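Local coordinates for UPF0749 protein MT1873 (Mycobacterium tuberculosis, PDB 3GMG), which is of unknown function; a UPF0749 (DUF881) family protein, predicted to be membrane-bound, whose C-terminal part forms this chain, at residues A[32-43]-A[135-146]. Numbering follows the deposited sequence. Where two conformers were deposited one is given.
Sequences GATGPGVMITID and RMVVQQADRVDV
A long antiparallel strand pair, bent at a beta bulge, joins 32-43 to 135-146 in the DUF881 region. Strands 37-43 and 135-141 run at 156° at the margin of a five-stranded antiparallel sheet, where 135-141 is the outermost strand within the chain and the backbones of Val38, Ile40 and Ile42 hydrogen-bond onward to strand 104-109. At Pro36 and Asp142 both segments turn a corner, and strands 33-35 and 143-146 continue as a separate antiparallel pair. Hydrogen-bonded pairs run from Asp43-Arg135 to Gly37-Ala141 and resume at Gly35-Val144; between them segment 135-146 spends one extra residue, which shifts the register by one. Around the corner, Val144 folds CG2 over the backbone of Gly37, 3.8 Å from Gly37 C, in van der Waals contact with a residue that has no side chain of its own.

Val38, Ile40, Ile42, Val138 and Met136 share the sheet face turned to helices 51-63 and 112-119. Met136 leaves its strand extended, CG anti to the backbone N (chi1 -177°), and crosses Ile40 obliquely, setting CG 3.6 Å from Ile40 CG2. Its chain then bends at the sulfur, and CE comes within 4.2 Å of Ile42 CD1. On the other face Met39 and Gln139 pair, their CB atoms 4.4 Å apart.

At the far end, Thr34, which also pairs with a strand of the second subunit, lies alongside Asp145. The extended Arg143 grips Asp145 side-on: NE reaches OD1 in the guanidinium plane, while NH2 bridges to OD2 at 2.8 Å, both on syn lone pairs. Thr34 OG1, anti to its own N, donates to the anti side of Asp145 OD1 at 2.7 Å, 31° out of the carboxylate plane, making this oxygen a double acceptor.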
loop_
_atom_site.group_PDB
_atom_site.type_symbol
_atom_site.label_atom_id
_atom_site.label_comp_id
_atom_site.label_asym_id
_atom_site.label_seq_id
_atom_site.Cartn_x
_atom_site.Cartn_y
_atom_site.Cartn_z
ATOM N N GLY A 32 10.958 -10.326 11.746
ATOM C CA GLY A 32 10.143 -11.510 11.585
ATOM C C GLY A 32 8.966 -11.562 12.533
ATOM O O GLY A 32 8.898 -10.814 13.522
ATOM N N ALA A 33 8.041 -12.455 12.238
ATOM C CA ALA A 33 6.859 -12.677 13.054
ATOM C C ALA A 33 6.517 -14.148 13.087
ATOM O O ALA A 33 6.872 -14.907 12.183
ATOM C CB ALA A 33 5.695 -11.899 12.501
ATOM N N THR A 34 5.830 -14.533 14.142
ATOM C CA THR A 34 5.324 -15.876 14.295
ATOM C C THR A 34 3.924 -15.848 14.907
ATOM O O THR A 34 3.557 -14.906 15.635
ATOM C CB THR A 34 6.297 -16.715 15.157
ATOM O OG1 THR A 34 5.866 -18.068 15.184
ATOM C CG2 THR A 34 6.393 -16.184 16.576
ATOM N N GLY A 35 3.115 -16.834 14.586
ATOM C CA GLY A 35 1.792 -16.984 15.136
ATOM C C GLY A 35 1.014 -18.019 14.361
ATOM O O GLY A 35 1.555 -18.633 13.421
ATOM N N PRO A 36 -0.249 -18.249 14.702
ATOM C CA PRO A 36 -1.048 -19.174 13.921
ATOM C C PRO A 36 -1.247 -18.649 12.517
ATOM O O PRO A 36 -1.114 -17.453 12.286
ATOM C CB PRO A 36 -2.382 -19.213 14.671
ATOM C CG PRO A 36 -2.416 -17.967 15.422
ATOM C CD PRO A 36 -1.033 -17.600 15.767
ATOM N N GLY A 37 -1.539 -19.517 11.576
ATOM C CA GLY A 37 -1.804 -19.045 10.252
ATOM C C GLY A 37 -2.053 -20.190 9.269
ATOM O O GLY A 37 -2.501 -21.282 9.629
ATOM N N VAL A 38 -1.673 -19.944 8.022
ATOM C CA VAL A 38 -1.762 -20.950 6.970
ATOM C C VAL A 38 -0.492 -20.977 6.139
ATOM O O VAL A 38 0.253 -19.993 6.080
ATOM C CB VAL A 38 -2.949 -20.733 6.031
ATOM C CG1 VAL A 38 -4.255 -20.836 6.805
ATOM C CG2 VAL A 38 -2.847 -19.375 5.274
ATOM N N MET A 39 -0.237 -22.148 5.554
ATOM C CA MET A 39 0.702 -22.306 4.450
ATOM C C MET A 39 -0.096 -22.725 3.235
ATOM O O MET A 39 -0.862 -23.700 3.272
ATOM C CB MET A 39 1.751 -23.351 4.781
ATOM C CG MET A 39 2.764 -23.615 3.664
ATOM S SD MET A 39 4.189 -24.727 4.075
ATOM C CE MET A 39 3.280 -26.208 4.267
ATOM N N ILE A 40 0.097 -21.986 2.156
ATOM C CA ILE A 40 -0.585 -22.208 0.903
ATOM C C ILE A 40 0.451 -22.654 -0.103
ATOM O O ILE A 40 1.434 -21.955 -0.320
ATOM C CB ILE A 40 -1.228 -20.910 0.389
ATOM C CG1 ILE A 40 -2.181 -20.340 1.449
ATOM C CG2 ILE A 40 -1.940 -21.148 -0.956
ATOM C CD1 ILE A 40 -2.456 -18.887 1.314
ATOM N N THR A 41 0.244 -23.823 -0.692
ATOM C CA THR A 41 1.103 -24.309 -1.772
ATOM C C THR A 41 0.361 -24.173 -3.097
ATOM O O THR A 41 -0.808 -24.547 -3.196
ATOM C CB THR A 41 1.473 -25.754 -1.558
ATOM O OG1 THR A 41 2.095 -25.897 -0.283
ATOM C CG2 THR A 41 2.408 -26.222 -2.658
ATOM N N ILE A 42 1.032 -23.615 -4.102
ATOM C CA ILE A 42 0.477 -23.514 -5.449
ATOM C C ILE A 42 1.392 -24.277 -6.405
ATOM O O ILE A 42 2.558 -23.888 -6.598
ATOM C CB ILE A 42 0.350 -22.052 -5.927
ATOM C CG1 ILE A 42 -0.644 -21.304 -5.038
ATOM C CG2 ILE A 42 -0.148 -22.032 -7.375
ATOM C CD1 ILE A 42 -0.812 -19.836 -5.355
ATOM N N ASP A 43 0.877 -25.377 -6.936
ATOM C CA ASP A 43 1.560 -26.105 -7.995
ATOM C C ASP A 43 0.999 -25.613 -9.319
ATOM O O ASP A 43 -0.227 -25.544 -9.502
ATOM C CB ASP A 43 1.357 -27.609 -7.839
ATOM C CG ASP A 43 2.334 -28.419 -8.691
ATOM O OD1 ASP A 43 3.568 -28.286 -8.498
ATOM O OD2 ASP A 43 1.866 -29.200 -9.525
ATOM N N ARG A 135 -2.993 -26.475 -8.891
ATOM C CA ARG A 135 -3.581 -27.000 -7.657
ATOM C C ARG A 135 -3.146 -26.104 -6.514
ATOM O O ARG A 135 -1.997 -25.707 -6.495
ATOM C CB ARG A 135 -3.029 -28.400 -7.349
ATOM C CG ARG A 135 -3.975 -29.545 -7.600
ATOM C CD ARG A 135 -3.664 -30.682 -6.631
ATOM N NE ARG A 135 -2.225 -30.946 -6.498
ATOM C CZ ARG A 135 -1.655 -31.355 -5.366
ATOM N NH1 ARG A 135 -2.408 -31.527 -4.290
ATOM N NH2 ARG A 135 -0.343 -31.580 -5.298
ATOM N N MET A 136 -4.027 -25.874 -5.553
ATOM C CA MET A 136 -3.689 -25.208 -4.316
ATOM C C MET A 136 -3.940 -26.153 -3.158
ATOM O O MET A 136 -4.968 -26.834 -3.119
ATOM C CB MET A 136 -4.558 -23.951 -4.127
ATOM C CG MET A 136 -4.237 -23.103 -2.879
ATOM S SD MET A 136 -5.380 -21.622 -2.632
ATOM C CE MET A 136 -4.681 -20.514 -3.865
ATOM N N VAL A 137 -2.999 -26.198 -2.221
ATOM C CA VAL A 137 -3.169 -26.899 -0.938
ATOM C C VAL A 137 -3.097 -25.832 0.163
ATOM O O VAL A 137 -2.193 -25.003 0.180
ATOM C CB VAL A 137 -2.078 -27.966 -0.695
ATOM C CG1 VAL A 137 -2.273 -28.643 0.673
ATOM C CG2 VAL A 137 -2.081 -28.991 -1.831
ATOM N N VAL A 138 -4.055 -25.859 1.086
ATOM C CA VAL A 138 -4.141 -24.900 2.184
ATOM C C VAL A 138 -3.985 -25.644 3.499
ATOM O O VAL A 138 -4.830 -26.465 3.852
ATOM C CB VAL A 138 -5.512 -24.184 2.156
ATOM C CG1 VAL A 138 -5.602 -23.177 3.286
ATOM C CG2 VAL A 138 -5.723 -23.478 0.829
ATOM N N GLN A 139 -2.904 -25.385 4.208
ATOM C CA GLN A 139 -2.620 -26.032 5.485
ATOM C C GLN A 139 -2.790 -25.017 6.625
ATOM O O GLN A 139 -2.021 -24.081 6.752
ATOM C CB GLN A 139 -1.195 -26.601 5.490
ATOM C CG GLN A 139 -0.753 -27.209 6.815
ATOM C CD GLN A 139 -1.485 -28.495 7.105
ATOM O OE1 GLN A 139 -1.282 -29.498 6.411
ATOM N NE2 GLN A 139 -2.402 -28.470 8.074
ATOM N N GLN A 140 -3.777 -25.251 7.481
ATOM C CA GLN A 140 -3.905 -24.494 8.714
ATOM C C GLN A 140 -2.861 -24.975 9.704
ATOM O O GLN A 140 -2.570 -26.189 9.794
ATOM C CB GLN A 140 -5.301 -24.641 9.311
ATOM C CG GLN A 140 -6.391 -24.078 8.426
ATOM C CD GLN A 140 -7.783 -24.194 9.027
ATOM O OE1 GLN A 140 -7.968 -23.947 10.212
ATOM N NE2 GLN A 140 -8.755 -24.555 8.209
ATOM N N ALA A 141 -2.287 -24.049 10.464
ATOM C CA ALA A 141 -1.211 -24.389 11.378
ATOM C C ALA A 141 -1.273 -23.553 12.646
ATOM O O ALA A 141 -1.531 -22.353 12.617
ATOM C CB ALA A 141 0.150 -24.215 10.695
ATOM N N ASP A 142 -1.001 -24.191 13.771
ATOM C CA ASP A 142 -0.948 -23.472 15.033
ATOM C C ASP A 142 0.244 -22.512 15.108
ATOM O O ASP A 142 0.244 -21.568 15.890
ATOM C CB ASP A 142 -0.911 -24.457 16.202
ATOM C CG ASP A 142 -2.235 -25.176 16.409
ATOM O OD1 ASP A 142 -3.280 -24.750 15.858
ATOM O OD2 ASP A 142 -2.235 -26.183 17.151
ATOM N N ARG A 143 1.269 -22.733 14.280
ATOM C CA ARG A 143 2.425 -21.851 14.207
ATOM C C ARG A 143 2.986 -21.804 12.793
ATOM O O ARG A 143 3.334 -22.828 12.218
ATOM C CB ARG A 143 3.553 -22.314 15.129
ATOM C CG ARG A 143 4.812 -21.486 15.021
ATOM C CD ARG A 143 5.892 -21.932 15.996
ATOM N NE ARG A 143 7.161 -21.340 15.640
ATOM C CZ ARG A 143 8.328 -21.704 16.159
ATOM N NH1 ARG A 143 8.378 -22.680 17.072
ATOM N NH2 ARG A 143 9.442 -21.105 15.754
ATOM N N VAL A 144 3.123 -20.586 12.297
ATOM C CA VAL A 144 3.752 -20.272 11.024
ATOM C C VAL A 144 4.799 -19.207 11.303
ATOM O O VAL A 144 4.536 -18.280 12.084
ATOM C CB VAL A 144 2.678 -19.718 10.068
ATOM C CG1 VAL A 144 3.314 -19.123 8.801
ATOM C CG2 VAL A 144 1.652 -20.793 9.724
ATOM N N ASP A 145 5.982 -19.317 10.709
ATOM C CA ASP A 145 7.042 -18.325 10.880
ATOM C C ASP A 145 7.279 -17.533 9.602
ATOM O O ASP A 145 7.489 -18.115 8.545
ATOM C CB ASP A 145 8.369 -18.975 11.290
ATOM C CG ASP A 145 8.344 -19.594 12.698
ATOM O OD1 ASP A 145 7.337 -19.511 13.423
ATOM O OD2 ASP A 145 9.380 -20.194 13.056
ATOM N N VAL A 146 7.214 -16.209 9.711
ATOM C CA VAL A 146 7.483 -15.295 8.616
ATOM C C VAL A 146 8.784 -14.601 8.953
ATOM O O VAL A 146 8.816 -13.708 9.803
ATOM C CB VAL A 146 6.328 -14.279 8.426
ATOM C CG1 VAL A 146 6.750 -13.149 7.473
ATOM C CG2 VAL A 146 5.087 -15.009 7.908
#